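Local coordinates for putative cell invasion protein with MAC/Perforin domain (Bacteroides thetaiotaomicron VPI-5482, PDB 3KK7) that is of uncharacterised function but, as a member of the membrane-attack complex/perforin family, probably acts at membranes, perhaps by forming pores, at residues 249-255 with 270-276; 293-297 with 316-320; 478-482 with 519-525. One frame throughout, in Å; residues are numbered along the deposited sequence.

Contact 1 of 3, residues 249-255 with 270-276; sequences ASYEWKN and GNLSIGT
The indole of Trp253 receives Leu272 over one face: methyl CD1 of Leu272 lies 4.3 Å from the centroid of the five-membered ring and 27° off its normal, a CH-pi contact. Leu272 reaches it because its CG stands opposite the backbone N (chi1 179°), which swings the branched end, CG and its methyls, toward the neighbouring strand, while Asn271 O approaches the same indole obliquely. The Tyr251 ring behaves differently. It leads away from 270-276 and leaves CB of Tyr251 near the partner, 3.5 Å from Ser273 O; the side chain packs on Leu162 and Ile164 of strand 157-173. Tyr251, Trp253, Leu272 and Ile274 thus share one face, turned toward the domain's main sheet.

The reverse face is polar. Lys254 and Asn271 run side by side in the same direction, with NZ of Lys254 3.9 Å from CB of Asn271, and the same NZ forms a salt bridge of 3.4 Å to OE1 of Glu252. A water knits this face together, accepting from OG of Ser273 and donating to both O and OE1 of Glu252.

Between the faces runs the backbone ladder. Glu252 N bonds to Ser273 O at 2.8 Å and Ser273 N returns to Glu252 O at 3.0 Å; Lys254 and Asn271 repeat this two-way exchange. Beyond the strands, Gly275 N still reaches Ser250 O at 2.8 Å. There CG2 of Thr276 rests 3.3 Å from OG of Ser250, whose hydroxyl is itself bonded to Ala246 O.

Such reciprocal bonding is antiparallel pairing at the edge of a small three-stranded sheet, apolar on one face and polar on the other. In sequence it falls between strands 220-230 and 288-298 of the MACPF domain, where relatives carry the second of two segments that can rearrange into membrane-spanning hairpins; a similar role here is only an inference.

Contact 2 of 3, residues 293-297 with 316-320; sequences YSIKT and YSIDL
Tyr293 OH donates to the backbone O of Tyr316 across a short 2.5 Å, coming from above the carbonyl plane, 43° out of it, and not along a lone pair. Tyr293 CG lies between its backbone N and carbonyl carbon (chi1 74°), a setting that sends the ring across to 316-320. Tyr316 O lies in turn at the edge of the Tyr293 ring, close to the ring plane. CG1 of Ile318 sits 3.5 Å from the same OH, and CD1 of Ile318 is 3.9 Å from CE2 of Tyr293, so the phenol is held by one bond and an apolar neighbour.

Farther along, the contact is made by aliphatic groups. Ile295 and Ile318 meet tip to tip, CG1 of Ile295 lying 3.8 Å from CD1 of Ile318. Ile295 CD1 also reaches CD2 of Leu320, at 3.9 Å, while Thr297, contributing its methyl CG2, and Leu320 slide past each other in opposite directions.

In the next shell, CG2 of Ile295 rests in plane at the edge of the Tyr293 ring, and the hydroxyl of Thr297 is tied to Tyr304 N.

The CA atoms of Ile295 and Ile318 are 9.2 Å apart, the spacing of two layers joined through side chains. Strand 288-298 supplies one layer, beside Ala222 and Ala224 of strand 220-230; strand 318-319 supplies the other, beside Leu272 and Ile274, and runs on through Leu320 as N-cap into helix 321-326.

Contact 3 of 3, residues 478-482 with 519-525; sequences GMYKF and VNGIPIK
Lys481 runs its extended chain over Ile522, its CB 3.7 Å from CG2 of Ile522, and brings NZ to the backbone O of Val519 at 2.8 Å. This is the tight part: both residues are buried, and CG2 of Ile522 presses to 3.4 Å from C of Tyr480. The ammonium group stands above the Val519 carbonyl plane, 38° out of it. Placing CG between the backbone N and carbonyl carbon (chi1 74°) starts the chain toward the helix, and three further torsions close to 180° carry it the full distance. Val519 O also takes a weak bond from Ile522 N, and the ammonium group has a cation-pi partner in Trp490. With a leucine in this position, the Val519 carbonyl would probably lose its charged mate at the helix end, and Trp490 its cation-pi partner.

The contact belongs to the D3 domain, whose strand 480-484 is outermost in a four-stranded sheet. The chain leaving helix 516-521 runs beside this edge and forms a single bridge between Lys481 and Ile524, flanked by Lys481 N to Pro523 O at 3.0 Å and Lys525 N to Lys481 O at 2.8 Å.

The outer side, with Pro523 and Lys525 exposed, is looser. CD of Lys525 lies 4.0 Å above one face of the Tyr480 ring, displaced toward its rim. Lys525 NZ is 5.6 Å from the centroid of that ring, so any cation-pi attraction is weak. CG of Pro523 touches CD1 of Tyr480 at 3.9 Å.

Contact 1 builds a small sheet in the MACPF domain, and contact 2 packs that sheet on the large one, their centres about 10 Å apart. Strand 271-274 pairs with 251-254 on one flank and 318-319 on the other, and Leu272 O and Ile274 O probably accept hydrogen bonds from Leu320 N and Ile318 N. Contact 1 combines backbone pairing with a charged outer surface; contact 2 is buried and held almost wholly by side chains. Contact 3, its centre about 68 Å from that of contact 1 and about 63 Å from that of contact 2, lies in the D3 domain. It too uses backbone bonds, but its lysine is buried against a helix end, whereas that of contact 1 is exposed.

Contact 1 of 3, residues 249-255 with 270-276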
ATOM      1  N   ALA A 249     -25.374  13.365  23.731  1.00 27.22           N
ATOM      2  CA  ALA A 249     -26.445  14.340  23.945  1.00 27.59           C
ATOM      3  C   ALA A 249     -26.646  15.271  22.748  1.00 28.10           C
ATOM      4  O   ALA A 249     -27.510  16.152  22.792  1.00 27.71           O
ATOM      5  CB  ALA A 249     -26.177  15.174  25.196  1.00 27.03           C
ATOM      6  N   SER A 250     -25.882  15.064  21.676  1.00 28.97           N
ATOM      7  CA  SER A 250     -25.791  16.046  20.594  1.00 29.85           C
ATOM      8  C   SER A 250     -26.388  15.631  19.278  1.00 29.95           C
ATOM      9  O   SER A 250     -26.150  16.289  18.268  1.00 29.83           O
ATOM     10  CB  SER A 250     -24.332  16.425  20.368  1.00 30.05           C
ATOM     11  OG  SER A 250     -23.887  17.184  21.470  1.00 32.58           O
ATOM     12  N   TYR A 251     -27.159  14.548  19.265  1.00 30.14           N
ATOM     13  CA  TYR A 251     -27.884  14.204  18.063  1.00 30.14           C
ATOM     14  C   TYR A 251     -29.149  13.496  18.445  1.00 30.65           C
ATOM     15  O   TYR A 251     -29.295  13.073  19.568  1.00 30.28           O
ATOM     16  CB  TYR A 251     -27.012  13.379  17.121  1.00 29.62           C
ATOM     17  CG  TYR A 251     -26.895  11.953  17.508  1.00 28.94           C
ATOM     18  CD1 TYR A 251     -25.933  11.543  18.419  1.00 28.13           C
ATOM     19  CD2 TYR A 251     -27.754  10.997  16.969  1.00 29.72           C
ATOM     20  CE1 TYR A 251     -25.816  10.220  18.799  1.00 28.04           C
ATOM     21  CE2 TYR A 251     -27.653   9.656  17.348  1.00 30.29           C
ATOM     22  CZ  TYR A 251     -26.679   9.277  18.268  1.00 29.29           C
ATOM     23  OH  TYR A 251     -26.563   7.964  18.643  1.00 28.09           O
ATOM     24  N   GLU A 252     -30.078  13.393  17.513  1.00 32.08           N
ATOM     25  CA  GLU A 252     -31.305  12.690  17.770  1.00 33.57           C
ATOM     26  C   GLU A 252     -31.705  11.847  16.567  1.00 34.98           C
ATOM     27  O   GLU A 252     -31.817  12.349  15.456  1.00 34.88           O
ATOM     28  CB  GLU A 252     -32.415  13.673  18.132  1.00 33.42           C
ATOM     29  CG  GLU A 252     -33.487  13.039  18.987  1.00 34.40           C
ATOM     30  CD  GLU A 252     -34.664  13.956  19.239  1.00 35.79           C
ATOM     31  OE1 GLU A 252     -35.373  14.280  18.260  1.00 37.93           O
ATOM     32  OE2 GLU A 252     -34.877  14.340  20.406  1.00 35.05           O
ATOM     33  N   TRP A 253     -31.897  10.556  16.799  1.00 37.21           N
ATOM     34  CA  TRP A 253     -32.474   9.669  15.803  1.00 39.02           C
ATOM     35  C   TRP A 253     -33.751   9.071  16.415  1.00 41.16           C
ATOM     36  O   TRP A 253     -33.679   8.120  17.190  1.00 40.87           O
ATOM     37  CB  TRP A 253     -31.466   8.585  15.393  1.00 38.62           C
ATOM     38  CG  TRP A 253     -31.761   7.918  14.068  1.00 38.63           C
ATOM     39  CD1 TRP A 253     -32.908   8.022  13.326  1.00 39.11           C
ATOM     40  CD2 TRP A 253     -30.915   7.002  13.357  1.00 37.54           C
ATOM     41  NE1 TRP A 253     -32.811   7.254  12.190  1.00 38.23           N
ATOM     42  CE2 TRP A 253     -31.602   6.621  12.181  1.00 37.03           C
ATOM     43  CE3 TRP A 253     -29.636   6.487  13.584  1.00 37.28           C
ATOM     44  CZ2 TRP A 253     -31.065   5.746  11.249  1.00 37.18           C
ATOM     45  CZ3 TRP A 253     -29.098   5.615  12.653  1.00 37.34           C
ATOM     46  CH2 TRP A 253     -29.813   5.259  11.493  1.00 37.95           C
ATOM     47  N   LYS A 254     -34.906   9.678  16.116  1.00 44.09           N
ATOM     48  CA  LYS A 254     -36.208   9.140  16.545  1.00 46.30           C
ATOM     49  C   LYS A 254     -36.659   8.068  15.573  1.00 48.09           C
ATOM     50  O   LYS A 254     -36.623   8.298  14.367  1.00 48.67           O
ATOM     51  CB  LYS A 254     -37.296  10.201  16.529  1.00 46.35           C
ATOM     52  CG  LYS A 254     -37.176  11.310  17.544  1.00 47.63           C
ATOM     53  CD  LYS A 254     -38.577  11.901  17.854  1.00 48.50           C
ATOM     54  CE  LYS A 254     -38.538  13.401  18.022  1.00 49.35           C
ATOM     55  NZ  LYS A 254     -38.375  14.049  16.690  1.00 49.92           N
ATOM     56  N   ASN A 255     -37.110   6.924  16.084  1.00 50.32           N
ATOM     57  CA  ASN A 255     -37.694   5.860  15.238  1.00 52.18           C
ATOM     58  C   ASN A 255     -36.704   5.350  14.177  1.00 53.70           C
ATOM     59  O   ASN A 255     -37.001   5.390  12.984  1.00 53.61           O
ATOM     60  CB  ASN A 255     -39.001   6.350  14.552  1.00 52.22           C
ATOM     61  CG  ASN A 255     -39.871   7.237  15.468  1.00 52.70           C
ATOM     62  OD1 ASN A 255     -40.466   6.765  16.442  1.00 52.91           O
ATOM     63  ND2 ASN A 255     -39.955   8.526  15.136  1.00 52.68           N
ATOM     64  N   GLY A 270     -38.679   8.221  10.218  1.00 37.99           N
ATOM     65  CA  GLY A 270     -37.773   8.643  11.293  1.00 37.93           C
ATOM     66  C   GLY A 270     -37.240  10.067  11.119  1.00 37.86           C
ATOM     67  O   GLY A 270     -37.181  10.574   9.999  1.00 38.79           O
ATOM     68  N   ASN A 271     -36.873  10.716  12.225  1.00 36.72           N
ATOM     69  CA  ASN A 271     -36.329  12.073  12.205  1.00 35.89           C
ATOM     70  C   ASN A 271     -34.895  12.018  12.655  1.00 34.50           C
ATOM     71  O   ASN A 271     -34.574  11.317  13.607  1.00 34.62           O
ATOM     72  CB  ASN A 271     -37.104  13.001  13.145  1.00 36.27           C
ATOM     73  CG  ASN A 271     -38.173  13.825  12.423  1.00 37.92           C
ATOM     74  OD1 ASN A 271     -38.048  15.059  12.327  1.00 41.77           O
ATOM     75  ND2 ASN A 271     -39.222  13.163  11.926  1.00 36.48           N
ATOM     76  N   LEU A 272     -34.027  12.744  11.968  1.00 32.96           N
ATOM     77  CA  LEU A 272     -32.607  12.762  12.312  1.00 31.81           C
ATOM     78  C   LEU A 272     -32.065  14.204  12.362  1.00 31.12           C
ATOM     79  O   LEU A 272     -32.255  14.998  11.432  1.00 31.00           O
ATOM     80  CB  LEU A 272     -31.800  11.899  11.325  1.00 31.05           C
ATOM     81  CG  LEU A 272     -30.283  11.847  11.550  1.00 29.97           C
ATOM     82  CD1 LEU A 272     -29.996  11.155  12.860  1.00 27.11           C
ATOM     83  CD2 LEU A 272     -29.560  11.168  10.399  1.00 28.50           C
ATOM     84  N   SER A 273     -31.385  14.539  13.445  1.00 30.35           N
ATOM     85  CA  SER A 273     -30.784  15.859  13.539  1.00 30.01           C
ATOM     86  C   SER A 273     -29.585  15.803  14.417  1.00 30.10           C
ATOM     87  O   SER A 273     -29.515  14.977  15.328  1.00 29.38           O
ATOM     88  CB  SER A 273     -31.763  16.875  14.105  1.00 29.90           C
ATOM     89  OG  SER A 273     -32.116  16.555  15.436  1.00 29.42           O
ATOM     90  N   ILE A 274     -28.641  16.693  14.128  1.00 30.56           N
ATOM     91  CA  ILE A 274     -27.431  16.854  14.938  1.00 31.11           C
ATOM     92  C   ILE A 274     -27.451  18.274  15.510  1.00 31.59           C
ATOM     93  O   ILE A 274     -27.988  19.185  14.874  1.00 31.41           O
ATOM     94  CB  ILE A 274     -26.180  16.600  14.102  1.00 30.54           C
ATOM     95  CG1 ILE A 274     -24.938  16.574  14.964  1.00 30.47           C
ATOM     96  CG2 ILE A 274     -26.038  17.652  13.019  1.00 31.92           C
ATOM     97  CD1 ILE A 274     -23.701  16.127  14.167  1.00 32.85           C
ATOM     98  N   GLY A 275     -26.884  18.442  16.705  1.00 32.36           N
ATOM     99  CA  GLY A 275     -26.901  19.713  17.433  1.00 33.46           C
ATOM    100  C   GLY A 275     -27.718  19.561  18.702  1.00 34.32           C
ATOM    101  O   GLY A 275     -28.616  18.735  18.764  1.00 35.40           O
ATOM    102  N   THR A 276     -27.395  20.326  19.734  1.00 35.02           N
ATOM    103  CA  THR A 276     -28.176  20.314  20.964  1.00 35.36           C
ATOM    104  C   THR A 276     -29.054  21.568  21.001  1.00 36.26           C
ATOM    105  O   THR A 276     -28.841  22.513  20.238  1.00 36.47           O
ATOM    106  CB  THR A 276     -27.253  20.321  22.189  1.00 35.10           C
ATOM    107  OG1 THR A 276     -26.360  21.430  22.094  1.00 35.26           O
ATOM    108  CG2 THR A 276     -26.437  19.081  22.252  1.00 34.61           C
TER
HETATM  109  O   HOH W   1     -30.069  16.537  20.880  1.00 37.55           O
HETATM  110  O   HOH W   2     -34.400  14.196  15.196  1.00 23.79           O

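Contact 2 of 3, residues 293-297 with 316-320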
ATOM      1  N   TYR A 293     -18.479  21.212  15.742  1.00 23.80           N
ATOM      2  CA  TYR A 293     -18.626  20.011  14.886  1.00 23.46           C
ATOM      3  C   TYR A 293     -18.711  20.311  13.416  1.00 23.52           C
ATOM      4  O   TYR A 293     -19.012  21.420  13.026  1.00 23.69           O
ATOM      5  CB  TYR A 293     -19.875  19.231  15.260  1.00 23.29           C
ATOM      6  CG  TYR A 293     -21.211  19.852  14.811  1.00 23.26           C
ATOM      7  CD1 TYR A 293     -21.805  20.879  15.538  1.00 22.81           C
ATOM      8  CD2 TYR A 293     -21.914  19.350  13.706  1.00 23.01           C
ATOM      9  CE1 TYR A 293     -23.033  21.416  15.168  1.00 23.88           C
ATOM     10  CE2 TYR A 293     -23.161  19.910  13.313  1.00 22.91           C
ATOM     11  CZ  TYR A 293     -23.707  20.929  14.055  1.00 22.33           C
ATOM     12  OH  TYR A 293     -24.900  21.496  13.709  1.00 22.44           O
ATOM     13  N   SER A 294     -18.455  19.298  12.608  1.00 23.45           N
ATOM     14  CA  SER A 294     -18.640  19.392  11.191  1.00 23.95           C
ATOM     15  C   SER A 294     -19.200  18.063  10.730  1.00 24.39           C
ATOM     16  O   SER A 294     -18.749  17.023  11.176  1.00 24.77           O
ATOM     17  CB  SER A 294     -17.309  19.699  10.501  1.00 24.41           C
ATOM     18  OG  SER A 294     -17.391  19.578   9.087  1.00 25.22           O
ATOM     19  N   ILE A 295     -20.200  18.089   9.861  1.00 24.86           N
ATOM     20  CA  ILE A 295     -20.733  16.852   9.333  1.00 24.94           C
ATOM     21  C   ILE A 295     -20.539  16.741   7.828  1.00 24.74           C
ATOM     22  O   ILE A 295     -20.224  17.726   7.146  1.00 24.86           O
ATOM     23  CB  ILE A 295     -22.192  16.667   9.675  1.00 24.86           C
ATOM     24  CG1 ILE A 295     -23.046  17.759   9.055  1.00 24.21           C
ATOM     25  CG2 ILE A 295     -22.375  16.632  11.155  1.00 25.82           C
ATOM     26  CD1 ILE A 295     -24.421  17.228   8.726  1.00 24.45           C
ATOM     27  N   LYS A 296     -20.697  15.518   7.350  1.00 24.32           N
ATOM     28  CA  LYS A 296     -20.635  15.184   5.937  1.00 24.87           C
ATOM     29  C   LYS A 296     -21.497  13.967   5.743  1.00 24.74           C
ATOM     30  O   LYS A 296     -21.390  13.020   6.525  1.00 24.42           O
ATOM     31  CB  LYS A 296     -19.208  14.849   5.479  1.00 25.13           C
ATOM     32  CG  LYS A 296     -19.116  14.652   3.928  1.00 26.95           C
ATOM     33  CD  LYS A 296     -17.675  14.542   3.364  1.00 27.40           C
ATOM     34  CE  LYS A 296     -17.021  13.194   3.607  1.00 26.53           C
ATOM     35  NZ  LYS A 296     -15.779  13.066   2.783  1.00 26.26           N
ATOM     36  N   THR A 297     -22.352  13.977   4.722  1.00 24.96           N
ATOM     37  CA  THR A 297     -23.196  12.821   4.431  1.00 24.35           C
ATOM     38  C   THR A 297     -22.605  12.106   3.238  1.00 24.90           C
ATOM     39  O   THR A 297     -21.998  12.727   2.367  1.00 24.34           O
ATOM     40  CB  THR A 297     -24.657  13.198   4.175  1.00 24.45           C
ATOM     41  OG1 THR A 297     -24.733  14.227   3.189  1.00 24.10           O
ATOM     42  CG2 THR A 297     -25.314  13.682   5.445  1.00 23.05           C
ATOM     43  N   TYR A 316     -25.889  25.858  16.502  1.00 27.88           N
ATOM     44  CA  TYR A 316     -26.435  25.523  15.208  1.00 28.71           C
ATOM     45  C   TYR A 316     -26.746  24.050  15.063  1.00 29.34           C
ATOM     46  O   TYR A 316     -25.890  23.188  15.272  1.00 29.86           O
ATOM     47  CB  TYR A 316     -25.500  26.009  14.110  1.00 28.89           C
ATOM     48  CG  TYR A 316     -26.091  25.876  12.730  1.00 30.63           C
ATOM     49  CD1 TYR A 316     -27.200  26.661  12.342  1.00 32.93           C
ATOM     50  CD2 TYR A 316     -25.559  24.974  11.808  1.00 30.21           C
ATOM     51  CE1 TYR A 316     -27.756  26.548  11.064  1.00 33.21           C
ATOM     52  CE2 TYR A 316     -26.115  24.836  10.542  1.00 32.35           C
ATOM     53  CZ  TYR A 316     -27.212  25.629  10.174  1.00 33.88           C
ATOM     54  OH  TYR A 316     -27.760  25.493   8.923  1.00 35.47           O
ATOM     55  N   SER A 317     -27.995  23.782  14.695  1.00 29.90           N
ATOM     56  CA  SER A 317     -28.503  22.437  14.498  1.00 30.06           C
ATOM     57  C   SER A 317     -28.884  22.245  13.059  1.00 29.68           C
ATOM     58  O   SER A 317     -29.404  23.163  12.430  1.00 28.99           O
ATOM     59  CB  SER A 317     -29.743  22.210  15.357  1.00 30.08           C
ATOM     60  OG  SER A 317     -29.370  22.245  16.720  1.00 32.98           O
ATOM     61  N   ILE A 318     -28.643  21.035  12.568  1.00 29.61           N
ATOM     62  CA  ILE A 318     -28.949  20.656  11.216  1.00 29.88           C
ATOM     63  C   ILE A 318     -29.934  19.504  11.223  1.00 30.19           C
ATOM     64  O   ILE A 318     -29.697  18.507  11.899  1.00 30.86           O
ATOM     65  CB  ILE A 318     -27.715  20.158  10.505  1.00 29.87           C
ATOM     66  CG1 ILE A 318     -26.561  21.158  10.666  1.00 30.75           C
ATOM     67  CG2 ILE A 318     -28.050  19.890   9.036  1.00 30.00           C
ATOM     68  CD1 ILE A 318     -25.223  20.663  10.051  1.00 30.85           C
ATOM     69  N   ASP A 319     -31.013  19.645  10.451  1.00 30.38           N
ATOM     70  CA  ASP A 319     -32.027  18.610  10.267  1.00 30.36           C
ATOM     71  C   ASP A 319     -31.588  17.715   9.111  1.00 29.77           C
ATOM     72  O   ASP A 319     -31.508  18.187   7.977  1.00 29.88           O
ATOM     73  CB  ASP A 319     -33.384  19.273   9.940  1.00 30.86           C
ATOM     74  CG  ASP A 319     -34.537  18.274   9.775  1.00 32.33           C
ATOM     75  OD1 ASP A 319     -34.547  17.201  10.430  1.00 33.95           O
ATOM     76  OD2 ASP A 319     -35.460  18.591   8.993  1.00 34.27           O
ATOM     77  N   LEU A 320     -31.290  16.444   9.387  1.00 28.52           N
ATOM     78  CA  LEU A 320     -30.965  15.513   8.319  1.00 28.27           C
ATOM     79  C   LEU A 320     -32.185  14.665   7.904  1.00 28.19           C
ATOM     80  O   LEU A 320     -32.036  13.670   7.177  1.00 28.53           O
ATOM     81  CB  LEU A 320     -29.779  14.625   8.706  1.00 28.08           C
ATOM     82  CG  LEU A 320     -28.460  15.387   8.909  1.00 28.15           C
ATOM     83  CD1 LEU A 320     -27.411  14.503   9.589  1.00 25.95           C
ATOM     84  CD2 LEU A 320     -27.964  15.954   7.597  1.00 27.13           C
TER

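Contact 3 of 3, residues 478-482 with 519-525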
ATOM      1  N   GLY A 478      20.855 -19.759 -19.521  1.00 33.46           N
ATOM      2  CA  GLY A 478      19.848 -20.815 -19.362  1.00 33.56           C
ATOM      3  C   GLY A 478      18.392 -20.387 -19.393  1.00 33.87           C
ATOM      4  O   GLY A 478      17.580 -20.922 -18.637  1.00 34.05           O
HETATM    5  N   MSE A 479      18.026 -19.475 -20.290  1.00 33.83           N
HETATM    6  CA  MSE A 479      16.730 -18.838 -20.173  1.00 34.11           C
HETATM    7  C   MSE A 479      15.809 -18.871 -21.345  1.00 33.66           C
HETATM    8  O   MSE A 479      16.227 -18.954 -22.494  1.00 34.21           O
HETATM    9  CB  MSE A 479      16.954 -17.412 -19.758  1.00 34.51           C
HETATM   10  CG  MSE A 479      17.823 -17.410 -18.562  1.00 36.51           C
HETATM   11 SE   MSE A 479      17.574 -15.918 -17.501  0.75 41.57          SE
HETATM   12  CE  MSE A 479      15.762 -16.119 -16.814  1.00 42.13           C
ATOM     13  N   TYR A 480      14.529 -18.808 -21.008  1.00 33.22           N
ATOM     14  CA  TYR A 480      13.459 -18.713 -21.969  1.00 33.20           C
ATOM     15  C   TYR A 480      12.596 -17.525 -21.564  1.00 32.58           C
ATOM     16  O   TYR A 480      12.737 -16.987 -20.474  1.00 32.24           O
ATOM     17  CB  TYR A 480      12.614 -19.986 -21.964  1.00 33.51           C
ATOM     18  CG  TYR A 480      13.348 -21.249 -22.378  1.00 34.23           C
ATOM     19  CD1 TYR A 480      13.328 -21.692 -23.692  1.00 34.64           C
ATOM     20  CD2 TYR A 480      14.031 -22.016 -21.438  1.00 35.34           C
ATOM     21  CE1 TYR A 480      13.981 -22.863 -24.062  1.00 35.66           C
ATOM     22  CE2 TYR A 480      14.683 -23.179 -21.796  1.00 36.06           C
ATOM     23  CZ  TYR A 480      14.656 -23.592 -23.106  1.00 36.14           C
ATOM     24  OH  TYR A 480      15.306 -24.740 -23.448  1.00 37.21           O
ATOM     25  N   LYS A 481      11.700 -17.122 -22.448  1.00 31.98           N
ATOM     26  CA  LYS A 481      10.809 -16.019 -22.152  1.00 31.57           C
ATOM     27  C   LYS A 481       9.449 -16.248 -22.808  1.00 31.19           C
ATOM     28  O   LYS A 481       9.324 -17.015 -23.784  1.00 31.36           O
ATOM     29  CB  LYS A 481      11.418 -14.705 -22.651  1.00 31.33           C
ATOM     30  CG  LYS A 481      11.347 -14.561 -24.153  1.00 31.57           C
ATOM     31  CD  LYS A 481      12.133 -13.383 -24.692  1.00 32.10           C
ATOM     32  CE  LYS A 481      11.853 -13.206 -26.181  1.00 31.50           C
ATOM     33  NZ  LYS A 481      12.701 -12.154 -26.742  1.00 32.31           N
ATOM     34  N   PHE A 482       8.439 -15.574 -22.271  1.00 30.27           N
ATOM     35  CA  PHE A 482       7.143 -15.491 -22.940  1.00 29.70           C
ATOM     36  C   PHE A 482       6.412 -14.221 -22.492  1.00 29.07           C
ATOM     37  O   PHE A 482       6.686 -13.687 -21.405  1.00 28.32           O
ATOM     38  CB  PHE A 482       6.294 -16.741 -22.673  1.00 29.46           C
ATOM     39  CG  PHE A 482       5.735 -16.805 -21.283  1.00 29.84           C
ATOM     40  CD1 PHE A 482       6.513 -17.274 -20.229  1.00 31.66           C
ATOM     41  CD2 PHE A 482       4.430 -16.387 -21.023  1.00 29.75           C
ATOM     42  CE1 PHE A 482       5.990 -17.336 -18.927  1.00 32.80           C
ATOM     43  CE2 PHE A 482       3.899 -16.432 -19.722  1.00 30.00           C
ATOM     44  CZ  PHE A 482       4.675 -16.905 -18.670  1.00 30.89           C
ATOM     45  N   VAL A 519      18.070 -10.118 -24.444  1.00 31.09           N
ATOM     46  CA  VAL A 519      16.706 -10.580 -24.328  1.00 31.60           C
ATOM     47  C   VAL A 519      16.088 -10.978 -25.671  1.00 31.64           C
ATOM     48  O   VAL A 519      15.319 -11.933 -25.744  1.00 31.17           O
ATOM     49  CB  VAL A 519      15.845  -9.515 -23.605  1.00 32.01           C
ATOM     50  CG1 VAL A 519      14.358  -9.840 -23.744  1.00 32.39           C
ATOM     51  CG2 VAL A 519      16.284  -9.416 -22.115  1.00 30.94           C
ATOM     52  N   ASN A 520      16.436 -10.253 -26.730  1.00 32.13           N
ATOM     53  CA  ASN A 520      15.937 -10.576 -28.061  1.00 32.24           C
ATOM     54  C   ASN A 520      16.404 -11.956 -28.503  1.00 32.29           C
ATOM     55  O   ASN A 520      15.678 -12.659 -29.195  1.00 32.80           O
ATOM     56  CB  ASN A 520      16.375  -9.534 -29.097  1.00 32.48           C
ATOM     57  CG  ASN A 520      15.661  -8.193 -28.951  1.00 32.35           C
ATOM     58  OD1 ASN A 520      14.534  -8.098 -28.457  1.00 33.72           O
ATOM     59  ND2 ASN A 520      16.315  -7.148 -29.419  1.00 32.65           N
ATOM     60  N   GLY A 521      17.615 -12.336 -28.107  1.00 32.22           N
ATOM     61  CA  GLY A 521      18.154 -13.663 -28.413  1.00 31.92           C
ATOM     62  C   GLY A 521      17.523 -14.797 -27.619  1.00 31.89           C
ATOM     63  O   GLY A 521      17.548 -15.946 -28.063  1.00 31.68           O
ATOM     64  N   ILE A 522      16.961 -14.482 -26.446  1.00 31.93           N
ATOM     65  CA  ILE A 522      16.325 -15.488 -25.590  1.00 31.77           C
ATOM     66  C   ILE A 522      15.171 -16.186 -26.338  1.00 31.84           C
ATOM     67  O   ILE A 522      14.290 -15.513 -26.890  1.00 31.78           O
ATOM     68  CB  ILE A 522      15.801 -14.861 -24.251  1.00 31.75           C
ATOM     69  CG1 ILE A 522      16.980 -14.469 -23.344  1.00 31.92           C
ATOM     70  CG2 ILE A 522      14.839 -15.823 -23.520  1.00 30.89           C
ATOM     71  CD1 ILE A 522      16.574 -13.824 -22.001  1.00 30.96           C
ATOM     72  N   PRO A 523      15.175 -17.530 -26.363  1.00 31.85           N
ATOM     73  CA  PRO A 523      14.082 -18.230 -27.054  1.00 32.08           C
ATOM     74  C   PRO A 523      12.727 -18.184 -26.327  1.00 32.15           C
ATOM     75  O   PRO A 523      12.660 -18.272 -25.104  1.00 32.23           O
ATOM     76  CB  PRO A 523      14.597 -19.673 -27.190  1.00 31.94           C
ATOM     77  CG  PRO A 523      15.685 -19.804 -26.199  1.00 32.03           C
ATOM     78  CD  PRO A 523      16.268 -18.440 -25.987  1.00 31.86           C
ATOM     79  N   ILE A 524      11.670 -18.038 -27.116  1.00 32.42           N
ATOM     80  CA  ILE A 524      10.302 -18.016 -26.635  1.00 32.77           C
ATOM     81  C   ILE A 524       9.834 -19.419 -26.247  1.00 33.14           C
ATOM     82  O   ILE A 524       9.829 -20.332 -27.078  1.00 32.57           O
ATOM     83  CB  ILE A 524       9.325 -17.507 -27.742  1.00 32.78           C
ATOM     84  CG1 ILE A 524       9.518 -16.009 -27.991  1.00 32.58           C
ATOM     85  CG2 ILE A 524       7.880 -17.796 -27.356  1.00 32.61           C
ATOM     86  CD1 ILE A 524       8.808 -15.504 -29.216  1.00 32.32           C
ATOM     87  N   LYS A 525       9.433 -19.580 -24.993  1.00 33.58           N
ATOM     88  CA  LYS A 525       8.788 -20.810 -24.551  1.00 34.00           C
ATOM     89  C   LYS A 525       7.769 -20.486 -23.478  1.00 34.10           C
ATOM     90  O   LYS A 525       8.121 -20.044 -22.377  1.00 34.36           O
ATOM     91  CB  LYS A 525       9.795 -21.827 -24.015  1.00 34.44           C
ATOM     92  CG  LYS A 525       9.159 -23.180 -23.642  1.00 35.28           C
ATOM     93  CD  LYS A 525      10.188 -24.305 -23.532  1.00 35.44           C
ATOM     94  CE  LYS A 525       9.531 -25.679 -23.551  1.00 34.92           C
ATOM     95  NZ  LYS A 525      10.561 -26.727 -23.799  1.00 35.50           N
TER